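Local coordinates for type II restriction enzyme AgeI (Thalassobius gelatinovorus, PDB 5DWA), which recognises the double-stranded DNA sequence 5'-ACCGGT-3' and cleaves it after the first A, working as a type II restriction endonuclease, at residues Gly131-Asp142 and Asp177-Glu188; Ser239-Ser247 and Arg255-Ser263. All blocks are in the same frame, centred on the assembly; numbering follows the deposited sequence.

Contact 1: Gly131-Asp142 and Asp177-Glu188; sequences GVADRVGSRKVD and DDIPASRIMMGE. With nucleotides of chain C.
The loop G131-D142 runs antiparallel to helix 178-187, coming closest where the CA atoms of S138 and A181 are 4.3 Å apart. The closeness favours a small residue on the helix: A181 CB lies 3.3 Å from G137 O and also packs against K140 O. G137 has a positive phi, at which a CB would be jammed against V136 O and would also press on P180. A water bridges G137 O, D177 O and A181 N. At the far end, R135 stretches out its chain and NH1 forms a salt bridge to E188 OE2 (2.6 Å), meeting it from above the carboxylate plane, the two planes 74° apart. I184 CG2 packs on V132 CG1 at 3.7 Å and touches R135 CD, while V141 CG2 rests on M185 SD. K140 CG, anti to the backbone N (chi1 -173°), packs 3.3 Å from D178 OD1, which is hydrogen-bonded to H166; D178 OD2 pairs with K168. A second water joins D178 OD1, D142 OD2 (also bonded to A167) and, weakly, K140 NZ, which hydrogen-bonds OP1 of DC5 of chain C at 2.5 Å. This lysine-to-phosphate grip, beside strand 143-148, belongs to the DNA-binding side of a PD-(D/E)XK nuclease.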
loop_
_atom_site.group_PDB
_atom_site.type_symbol
_atom_site.label_atom_id
_atom_site.label_comp_id
_atom_site.label_asym_id
_atom_site.label_seq_id
_atom_site.Cartn_x
_atom_site.Cartn_y
_atom_site.Cartn_z
ATOM N N GLY A 131 -19.702 -0.372 -16.494
ATOM C CA GLY A 131 -20.843 0.080 -15.723
ATOM C C GLY A 131 -20.498 0.333 -14.270
ATOM O O GLY A 131 -21.372 0.264 -13.411
ATOM N N VAL A 132 -19.227 0.622 -13.989
ATOM C CA VAL A 132 -18.787 0.850 -12.611
ATOM C C VAL A 132 -18.070 2.184 -12.401
ATOM O O VAL A 132 -17.495 2.427 -11.339
ATOM C CB VAL A 132 -17.844 -0.286 -12.098
ATOM C CG1 VAL A 132 -18.565 -1.627 -12.075
ATOM C CG2 VAL A 132 -16.559 -0.366 -12.918
ATOM N N ALA A 133 -18.108 3.062 -13.394
ATOM C CA ALA A 133 -17.427 4.347 -13.276
ATOM C C ALA A 133 -18.012 5.186 -12.151
ATOM O O ALA A 133 -19.222 5.175 -11.943
ATOM C CB ALA A 133 -17.511 5.108 -14.589
ATOM N N ASP A 134 -17.137 5.899 -11.440
ATOM C CA ASP A 134 -17.508 6.811 -10.351
ATOM C C ASP A 134 -18.115 6.139 -9.124
ATOM O O ASP A 134 -18.758 6.792 -8.309
ATOM C CB ASP A 134 -18.473 7.879 -10.872
ATOM C CG ASP A 134 -17.875 8.671 -11.998
ATOM O OD1 ASP A 134 -16.873 9.376 -11.743
ATOM O OD2 ASP A 134 -18.386 8.574 -13.132
ATOM N N ARG A 135 -17.906 4.840 -8.983
ATOM C CA ARG A 135 -18.253 4.177 -7.732
ATOM C C ARG A 135 -17.032 4.137 -6.829
ATOM O O ARG A 135 -15.910 3.983 -7.306
ATOM C CB ARG A 135 -18.779 2.772 -7.995
ATOM C CG ARG A 135 -20.033 2.767 -8.842
ATOM C CD ARG A 135 -20.508 1.362 -9.111
ATOM N NE ARG A 135 -21.571 1.340 -10.105
ATOM C CZ ARG A 135 -22.606 0.510 -10.072
ATOM N NH1 ARG A 135 -22.725 -0.360 -9.080
ATOM N NH2 ARG A 135 -23.526 0.556 -11.026
ATOM N N VAL A 136 -17.255 4.286 -5.527
ATOM C CA VAL A 136 -16.167 4.351 -4.557
ATOM C C VAL A 136 -15.306 3.088 -4.581
ATOM O O VAL A 136 -15.788 2.002 -4.264
ATOM C CB VAL A 136 -16.713 4.565 -3.132
ATOM C CG1 VAL A 136 -15.570 4.683 -2.137
ATOM C CG2 VAL A 136 -17.592 5.806 -3.090
ATOM N N GLY A 137 -14.046 3.247 -4.982
ATOM C CA GLY A 137 -13.080 2.159 -5.021
ATOM C C GLY A 137 -12.960 1.394 -6.336
ATOM O O GLY A 137 -12.067 0.552 -6.485
ATOM N N SER A 138 -13.830 1.695 -7.297
ATOM C CA SER A 138 -13.910 0.901 -8.527
ATOM C C SER A 138 -12.679 0.995 -9.437
ATOM O O SER A 138 -12.493 0.150 -10.311
ATOM C CB SER A 138 -15.158 1.297 -9.325
ATOM O OG SER A 138 -15.041 2.615 -9.827
ATOM N N ARG A 139 -11.830 1.998 -9.237
ATOM C CA ARG A 139 -10.643 2.149 -10.082
ATOM C C ARG A 139 -9.610 1.040 -9.908
ATOM O O ARG A 139 -8.756 0.842 -10.777
ATOM C CB ARG A 139 -9.963 3.496 -9.819
ATOM C CG ARG A 139 -10.856 4.698 -10.077
ATOM C CD ARG A 139 -10.046 5.907 -10.524
ATOM N NE ARG A 139 -10.302 6.259 -11.919
ATOM C CZ ARG A 139 -9.370 6.292 -12.867
ATOM N NH1 ARG A 139 -8.110 6.001 -12.577
ATOM N NH2 ARG A 139 -9.695 6.626 -14.105
ATOM N N LYS A 140 -9.687 0.317 -8.795
ATOM C CA LYS A 140 -8.682 -0.713 -8.503
ATOM C C LYS A 140 -9.003 -2.007 -9.243
ATOM O O LYS A 140 -9.453 -3.001 -8.655
ATOM C CB LYS A 140 -8.567 -0.964 -6.991
ATOM C CG LYS A 140 -7.430 -1.901 -6.565
ATOM C CD LYS A 140 -6.068 -1.483 -7.130
ATOM C CE LYS A 140 -4.929 -2.122 -6.319
ATOM N NZ LYS A 140 -3.615 -2.039 -7.010
ATOM N N VAL A 141 -8.783 -1.965 -10.554
ATOM C CA VAL A 141 -8.844 -3.139 -11.417
ATOM C C VAL A 141 -7.832 -2.874 -12.519
ATOM O O VAL A 141 -7.658 -1.726 -12.929
ATOM C CB VAL A 141 -10.270 -3.387 -11.956
ATOM C CG1 VAL A 141 -10.755 -2.220 -12.802
ATOM C CG2 VAL A 141 -10.331 -4.696 -12.723
ATOM N N ASP A 142 -7.141 -3.912 -12.978
ATOM C CA ASP A 142 -5.932 -3.700 -13.774
ATOM C C ASP A 142 -6.034 -4.044 -15.255
ATOM O O ASP A 142 -5.524 -3.313 -16.095
ATOM C CB ASP A 142 -4.789 -4.494 -13.135
ATOM C CG ASP A 142 -4.642 -4.181 -11.668
ATOM O OD1 ASP A 142 -4.567 -2.981 -11.335
ATOM O OD2 ASP A 142 -4.644 -5.118 -10.850
ATOM N N ASP A 177 -7.114 -3.680 -1.066
ATOM C CA ASP A 177 -7.427 -2.532 -1.929
ATOM C C ASP A 177 -8.375 -2.937 -3.052
ATOM O O ASP A 177 -9.166 -2.126 -3.532
ATOM C CB ASP A 177 -6.169 -1.921 -2.572
ATOM C CG ASP A 177 -5.173 -1.387 -1.564
ATOM O OD1 ASP A 177 -5.442 -1.438 -0.346
ATOM O OD2 ASP A 177 -4.104 -0.909 -2.006
ATOM N N ASP A 178 -8.257 -4.187 -3.492
ATOM C CA ASP A 178 -9.046 -4.694 -4.615
ATOM C C ASP A 178 -10.425 -5.177 -4.222
ATOM O O ASP A 178 -11.290 -5.320 -5.069
ATOM C CB ASP A 178 -8.324 -5.855 -5.294
ATOM C CG ASP A 178 -7.020 -5.439 -5.928
ATOM O OD1 ASP A 178 -7.034 -5.115 -7.139
ATOM O OD2 ASP A 178 -5.995 -5.440 -5.213
ATOM N N ILE A 179 -10.639 -5.455 -2.942
ATOM C CA ILE A 179 -11.886 -6.094 -2.539
ATOM C C ILE A 179 -13.135 -5.235 -2.807
ATOM O O ILE A 179 -14.106 -5.738 -3.362
ATOM C CB ILE A 179 -11.830 -6.505 -1.054
ATOM C CG1 ILE A 179 -10.846 -7.659 -0.888
ATOM C CG2 ILE A 179 -13.201 -6.912 -0.548
ATOM C CD1 ILE A 179 -10.546 -7.998 0.570
ATOM N N PRO A 180 -13.112 -3.935 -2.459
ATOM C CA PRO A 180 -14.345 -3.195 -2.774
ATOM C C PRO A 180 -14.624 -3.120 -4.277
ATOM O O PRO A 180 -15.766 -3.307 -4.675
ATOM C CB PRO A 180 -14.077 -1.804 -2.184
ATOM C CG PRO A 180 -13.082 -2.055 -1.084
ATOM C CD PRO A 180 -12.191 -3.129 -1.635
ATOM N N ALA A 181 -13.601 -2.879 -5.092
ATOM C CA ALA A 181 -13.784 -2.886 -6.543
ATOM C C ALA A 181 -14.333 -4.226 -7.007
ATOM O O ALA A 181 -15.240 -4.287 -7.832
ATOM C CB ALA A 181 -12.471 -2.581 -7.253
ATOM N N SER A 182 -13.781 -5.305 -6.466
ATOM C CA SER A 182 -14.166 -6.637 -6.892
ATOM C C SER A 182 -15.622 -6.931 -6.556
ATOM O O SER A 182 -16.352 -7.484 -7.376
ATOM C CB SER A 182 -13.255 -7.684 -6.255
ATOM O OG SER A 182 -13.561 -8.972 -6.753
ATOM N N ARG A 183 -16.037 -6.569 -5.350
ATOM C CA ARG A 183 -17.418 -6.785 -4.951
ATOM C C ARG A 183 -18.373 -6.000 -5.839
ATOM O O ARG A 183 -19.439 -6.490 -6.208
ATOM C CB ARG A 183 -17.618 -6.391 -3.491
ATOM C CG ARG A 183 -16.978 -7.340 -2.512
ATOM C CD ARG A 183 -17.231 -6.881 -1.088
ATOM N NE ARG A 183 -16.562 -7.740 -0.119
ATOM C CZ ARG A 183 -16.495 -7.480 1.182
ATOM N NH1 ARG A 183 -17.063 -6.385 1.670
ATOM N NH2 ARG A 183 -15.867 -8.317 1.993
ATOM N N ILE A 184 -17.979 -4.779 -6.188
ATOM C CA ILE A 184 -18.797 -3.943 -7.061
ATOM C C ILE A 184 -18.927 -4.591 -8.440
ATOM O O ILE A 184 -20.024 -4.695 -8.992
ATOM C CB ILE A 184 -18.203 -2.526 -7.181
ATOM C CG1 ILE A 184 -18.415 -1.762 -5.870
ATOM C CG2 ILE A 184 -18.826 -1.762 -8.340
ATOM C CD1 ILE A 184 -17.531 -0.530 -5.714
ATOM N N MET A 185 -17.802 -5.040 -8.991
ATOM C CA MET A 185 -17.817 -5.722 -10.276
ATOM C C MET A 185 -18.702 -6.970 -10.286
ATOM O O MET A 185 -19.499 -7.159 -11.202
ATOM C CB MET A 185 -16.394 -6.099 -10.683
ATOM C CG MET A 185 -15.520 -4.902 -10.972
ATOM S SD MET A 185 -13.771 -5.323 -11.141
ATOM C CE MET A 185 -13.855 -6.412 -12.559
ATOM N N MET A 186 -18.557 -7.823 -9.279
ATOM C CA MET A 186 -19.323 -9.061 -9.224
ATOM C C MET A 186 -20.807 -8.742 -9.065
ATOM O O MET A 186 -21.656 -9.432 -9.625
ATOM C CB MET A 186 -18.818 -9.956 -8.081
ATOM C CG MET A 186 -17.352 -10.377 -8.237
ATOM S SD MET A 186 -16.693 -11.336 -6.863
ATOM C CE MET A 186 -17.514 -12.900 -7.140
ATOM N N GLY A 187 -21.101 -7.675 -8.325
ATOM C CA GLY A 187 -22.474 -7.219 -8.156
ATOM C C GLY A 187 -23.105 -6.768 -9.462
ATOM O O GLY A 187 -24.327 -6.826 -9.619
ATOM N N GLU A 188 -22.282 -6.310 -10.397
ATOM C CA GLU A 188 -22.769 -5.885 -11.707
ATOM C C GLU A 188 -22.629 -6.993 -12.740
ATOM O O GLU A 188 -22.638 -6.738 -13.947
ATOM C CB GLU A 188 -22.031 -4.625 -12.174
ATOM C CG GLU A 188 -22.200 -3.425 -11.246
ATOM C CD GLU A 188 -23.656 -3.019 -11.051
ATOM O OE1 GLU A 188 -24.483 -3.264 -11.953
ATOM O OE2 GLU A 188 -23.974 -2.446 -9.987
ATOM P P DC C 5 -1.959 0.640 -7.059
ATOM O OP1 DC C 5 -3.081 0.266 -7.956
ATOM O OP2 DC C 5 -2.192 0.782 -5.606
ATOM O "O5'" DC C 5 -0.772 -0.400 -7.289
ATOM C "C5'" DC C 5 -0.319 -0.679 -8.602
ATOM C "C4'" DC C 5 1.194 -0.681 -8.647
ATOM O "O4'" DC C 5 1.673 0.649 -8.426
ATOM C "C3'" DC C 5 1.838 -1.525 -7.565
ATOM O "O3'" DC C 5 2.004 -2.832 -8.063
ATOM C "C2'" DC C 5 3.189 -0.827 -7.331
ATOM C "C1'" DC C 5 2.949 0.613 -7.811
ATOM N N1 DC C 5 2.962 1.652 -6.727
ATOM C C2 DC C 5 3.962 2.633 -6.714
ATOM O O2 DC C 5 4.822 2.615 -7.594
ATOM N N3 DC C 5 3.953 3.579 -5.743
ATOM C C4 DC C 5 2.993 3.565 -4.805
ATOM N N4 DC C 5 3.021 4.519 -3.870
ATOM C C5 DC C 5 1.961 2.584 -4.806
ATOM C C6 DC C 5 1.981 1.655 -5.767
HETATM O O HOH W 1 -11.438 -0.966 -4.308
HETATM O O HOH W 2 -4.519 -4.921 -8.174
#

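Contact 2: Ser239-Ser247 and Arg255-Ser263; sequences SYNLRTSPS and RHIYVSGFS
S239 and V259 pair as a parallel beta bridge: S239 N donates to Y258 O at 2.8 Å, and S260 N returns a bond to S239 O at 3.1 Å. The S239 hydroxyl turns inward to its own loop. Its OG accepts from N241 N (3.1 Å), an ST turn, and donates to T244 OG1 (2.7 Å), which also bonds D198. With an alanine in place of S239, N241 N and T244 OG1 would lose the hydroxyl between them, and the turn would probably be held less firmly.

From CB outward, Y240 meets first S260 O. With CG anti to the carbonyl carbon, chi1 -58° sets the ring beside S260-F262, and the edge of F262 (CD1) stands over the centre of its face in a T-shaped (edge-to-face) pair, centroids 5.3 Å apart and planes at 86°. G261 O lies at the ring edge, 3.4 Å from CD2, CE2 nears S260 OG, and the terminal OH hydrogen-bonds Y104.

These residues lie at the end of the mixed sheet of the PD-(D/E)XK fold, where strand 257-259 runs parallel to strand 236-239 as the outermost strand within the chain. The loop joining the two folds back over the edge strand. V259, branched at CB, uses both methyls against it: CG1 faces N241 O at 3.3 Å, and CG2 packs on T244 and P246. T244 CG2 meets I257 CG2 as well.

Further on, S247 grips I257 by two bonds. S247 N donates to I257 O, and S247 OG accepts from I257 N at 2.7 Å, almost straight; the hydroxyl also bonds E229 of helix 223-230, which itself packs on I257.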
loop_
_atom_site.group_PDB
_atom_site.type_symbol
_atom_site.label_atom_id
_atom_site.label_comp_id
_atom_site.label_asym_id
_atom_site.label_seq_id
_atom_site.Cartn_x
_atom_site.Cartn_y
_atom_site.Cartn_z
ATOM N N SER A 239 -2.999 -18.428 -9.018
ATOM C CA SER A 239 -1.655 -18.155 -8.545
ATOM C C SER A 239 -0.644 -18.868 -9.414
ATOM O O SER A 239 -0.872 -19.998 -9.853
ATOM C CB SER A 239 -1.490 -18.590 -7.090
ATOM O OG SER A 239 -0.124 -18.477 -6.709
ATOM N N TYR A 240 0.482 -18.205 -9.650
ATOM C CA TYR A 240 1.553 -18.798 -10.438
ATOM C C TYR A 240 2.768 -19.054 -9.566
ATOM O O TYR A 240 3.892 -19.170 -10.049
ATOM C CB TYR A 240 1.888 -17.904 -11.633
ATOM C CG TYR A 240 0.671 -17.699 -12.500
ATOM C CD1 TYR A 240 -0.114 -16.554 -12.374
ATOM C CD2 TYR A 240 0.265 -18.681 -13.394
ATOM C CE1 TYR A 240 -1.257 -16.380 -13.155
ATOM C CE2 TYR A 240 -0.874 -18.516 -14.170
ATOM C CZ TYR A 240 -1.625 -17.361 -14.043
ATOM O OH TYR A 240 -2.765 -17.195 -14.804
ATOM N N ASN A 241 2.519 -19.135 -8.264
ATOM C CA ASN A 241 3.510 -19.675 -7.348
ATOM C C ASN A 241 3.194 -21.145 -7.159
ATOM O O ASN A 241 2.165 -21.475 -6.576
ATOM C CB ASN A 241 3.478 -18.935 -6.010
ATOM C CG ASN A 241 4.627 -19.320 -5.096
ATOM O OD1 ASN A 241 5.163 -20.423 -5.186
ATOM N ND2 ASN A 241 5.015 -18.403 -4.212
ATOM N N LEU A 242 4.066 -22.029 -7.645
ATOM C CA LEU A 242 3.809 -23.464 -7.525
ATOM C C LEU A 242 3.680 -23.935 -6.067
ATOM O O LEU A 242 3.167 -25.024 -5.818
ATOM C CB LEU A 242 4.905 -24.261 -8.230
ATOM C CG LEU A 242 5.070 -23.964 -9.721
ATOM C CD1 LEU A 242 6.131 -24.879 -10.347
ATOM C CD2 LEU A 242 3.731 -24.089 -10.442
ATOM N N ARG A 243 4.134 -23.120 -5.110
ATOM C CA ARG A 243 3.994 -23.448 -3.685
ATOM C C ARG A 243 2.656 -23.051 -3.070
ATOM O O ARG A 243 2.338 -23.468 -1.955
ATOM C CB ARG A 243 5.113 -22.795 -2.875
ATOM C CG ARG A 243 6.477 -23.342 -3.210
ATOM C CD ARG A 243 7.519 -22.888 -2.205
ATOM N NE ARG A 243 8.843 -23.116 -2.757
ATOM C CZ ARG A 243 9.411 -22.319 -3.659
ATOM N NH1 ARG A 243 8.774 -21.230 -4.088
ATOM N NH2 ARG A 243 10.612 -22.602 -4.139
ATOM N N THR A 244 1.871 -22.246 -3.785
ATOM C CA THR A 244 0.546 -21.886 -3.311
ATOM C C THR A 244 -0.292 -23.150 -3.182
ATOM O O THR A 244 -0.299 -23.984 -4.086
ATOM C CB THR A 244 -0.165 -20.903 -4.272
ATOM O OG1 THR A 244 0.636 -19.725 -4.447
ATOM C CG2 THR A 244 -1.536 -20.522 -3.730
ATOM N N SER A 245 -0.977 -23.301 -2.052
ATOM C CA SER A 245 -1.879 -24.430 -1.884
ATOM C C SER A 245 -3.202 -24.130 -2.567
ATOM O O SER A 245 -3.829 -23.115 -2.281
ATOM C CB SER A 245 -2.107 -24.739 -0.406
ATOM O OG SER A 245 -0.898 -25.145 0.210
ATOM N N PRO A 246 -3.625 -25.014 -3.478
ATOM C CA PRO A 246 -4.928 -24.814 -4.113
ATOM C C PRO A 246 -6.065 -25.033 -3.130
ATOM O O PRO A 246 -5.888 -25.648 -2.078
ATOM C CB PRO A 246 -4.949 -25.871 -5.220
ATOM C CG PRO A 246 -3.969 -26.906 -4.778
ATOM C CD PRO A 246 -2.899 -26.160 -4.049
ATOM N N SER A 247 -7.231 -24.508 -3.478
ATOM C CA SER A 247 -8.431 -24.746 -2.698
ATOM C C SER A 247 -8.799 -26.224 -2.711
ATOM O O SER A 247 -8.509 -26.931 -3.675
ATOM C CB SER A 247 -9.589 -23.918 -3.251
ATOM O OG SER A 247 -9.355 -22.536 -3.067
ATOM N N ARG A 255 -15.863 -20.066 -4.162
ATOM C CA ARG A 255 -14.787 -19.464 -4.943
ATOM C C ARG A 255 -13.482 -20.177 -4.641
ATOM O O ARG A 255 -13.230 -20.559 -3.500
ATOM C CB ARG A 255 -14.661 -17.975 -4.628
ATOM C CG ARG A 255 -15.975 -17.209 -4.737
ATOM C CD ARG A 255 -16.544 -17.288 -6.139
ATOM N NE ARG A 255 -17.772 -16.504 -6.258
ATOM C CZ ARG A 255 -18.441 -16.324 -7.392
ATOM N NH1 ARG A 255 -18.006 -16.870 -8.518
ATOM N NH2 ARG A 255 -19.548 -15.593 -7.396
ATOM N N HIS A 256 -12.637 -20.323 -5.658
ATOM C CA HIS A 256 -11.460 -21.167 -5.530
ATOM C C HIS A 256 -10.151 -20.470 -5.858
ATOM O O HIS A 256 -10.120 -19.510 -6.622
ATOM C CB HIS A 256 -11.614 -22.391 -6.426
ATOM C CG HIS A 256 -12.669 -23.343 -5.964
ATOM N ND1 HIS A 256 -14.016 -23.067 -6.059
ATOM C CD2 HIS A 256 -12.573 -24.567 -5.395
ATOM C CE1 HIS A 256 -14.705 -24.084 -5.570
ATOM N NE2 HIS A 256 -13.853 -25.007 -5.162
ATOM N N ILE A 257 -9.084 -20.964 -5.237
ATOM C CA ILE A 257 -7.713 -20.639 -5.611
ATOM C C ILE A 257 -7.171 -21.768 -6.486
ATOM O O ILE A 257 -7.172 -22.939 -6.077
ATOM C CB ILE A 257 -6.815 -20.454 -4.372
ATOM C CG1 ILE A 257 -7.226 -19.208 -3.587
ATOM C CG2 ILE A 257 -5.349 -20.352 -4.774
ATOM C CD1 ILE A 257 -6.801 -19.236 -2.130
ATOM N N TYR A 258 -6.743 -21.410 -7.696
ATOM C CA TYR A 258 -6.118 -22.335 -8.643
ATOM C C TYR A 258 -4.631 -22.026 -8.771
ATOM O O TYR A 258 -4.214 -20.882 -8.611
ATOM C CB TYR A 258 -6.792 -22.253 -10.017
ATOM C CG TYR A 258 -8.269 -22.568 -9.982
ATOM C CD1 TYR A 258 -8.718 -23.884 -9.952
ATOM C CD2 TYR A 258 -9.215 -21.551 -9.962
ATOM C CE1 TYR A 258 -10.071 -24.178 -9.908
ATOM C CE2 TYR A 258 -10.564 -21.834 -9.918
ATOM C CZ TYR A 258 -10.987 -23.147 -9.890
ATOM O OH TYR A 258 -12.337 -23.424 -9.849
ATOM N N VAL A 259 -3.839 -23.050 -9.062
ATOM C CA VAL A 259 -2.387 -22.912 -9.086
ATOM C C VAL A 259 -1.830 -23.551 -10.350
ATOM O O VAL A 259 -2.188 -24.681 -10.686
ATOM C CB VAL A 259 -1.731 -23.568 -7.843
ATOM C CG1 VAL A 259 -0.219 -23.383 -7.863
ATOM C CG2 VAL A 259 -2.312 -22.998 -6.556
ATOM N N SER A 260 -0.948 -22.845 -11.051
ATOM C CA SER A 260 -0.356 -23.400 -12.266
ATOM C C SER A 260 0.970 -22.760 -12.605
ATOM O O SER A 260 1.349 -21.746 -12.019
ATOM C CB SER A 260 -1.305 -23.240 -13.458
ATOM O OG SER A 260 -1.284 -21.916 -13.968
ATOM N N GLY A 261 1.670 -23.369 -13.558
ATOM C CA GLY A 261 2.812 -22.735 -14.183
ATOM C C GLY A 261 2.312 -21.617 -15.079
ATOM O O GLY A 261 1.102 -21.450 -15.263
ATOM N N PHE A 262 3.227 -20.846 -15.649
ATOM C CA PHE A 262 2.834 -19.666 -16.407
ATOM C C PHE A 262 2.892 -19.900 -17.910
ATOM O O PHE A 262 1.945 -19.593 -18.629
ATOM C CB PHE A 262 3.712 -18.476 -16.019
ATOM C CG PHE A 262 3.240 -17.167 -16.574
ATOM C CD1 PHE A 262 2.143 -16.522 -16.024
ATOM C CD2 PHE A 262 3.910 -16.565 -17.628
ATOM C CE1 PHE A 262 1.714 -15.305 -16.523
ATOM C CE2 PHE A 262 3.483 -15.347 -18.139
ATOM C CZ PHE A 262 2.378 -14.719 -17.583
ATOM N N SER A 263 4.001 -20.446 -18.383
ATOM C CA SER A 263 4.153 -20.725 -19.802
ATOM C C SER A 263 3.279 -21.900 -20.228
ATOM O O SER A 263 2.942 -22.762 -19.412
ATOM C CB SER A 263 5.615 -21.015 -20.129
ATOM O OG SER A 263 6.020 -22.228 -19.527
HETATM O O HOH W 3 -2.943 -20.501 -11.960
HETATM O O HOH W 4 -8.725 -25.654 -6.714
#

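Followed from the N terminus, the chain leaves helix 123-130 into the loop 131-142, builds strands 143-148 and 159-168, and then enters helix 178-187, which lies back on that loop and so closes contact 1. Strand 191-196 follows, parallel to 159-168, making the helix the connection of a beta-alpha-beta crossover. After helix 223-230 and strand 236-239, the short excursion 239-247 returns to strand 257-259 and closes contact 2. The two loops are in series, neither nested nor crossed, with contact centres about 24 Å apart. Contact 1 ties the DNA-facing loop to the helix; contact 2 ties the sheet's last strand to its neighbour. They touch where M186 CE packs on R255 NH2 at 3.4 Å.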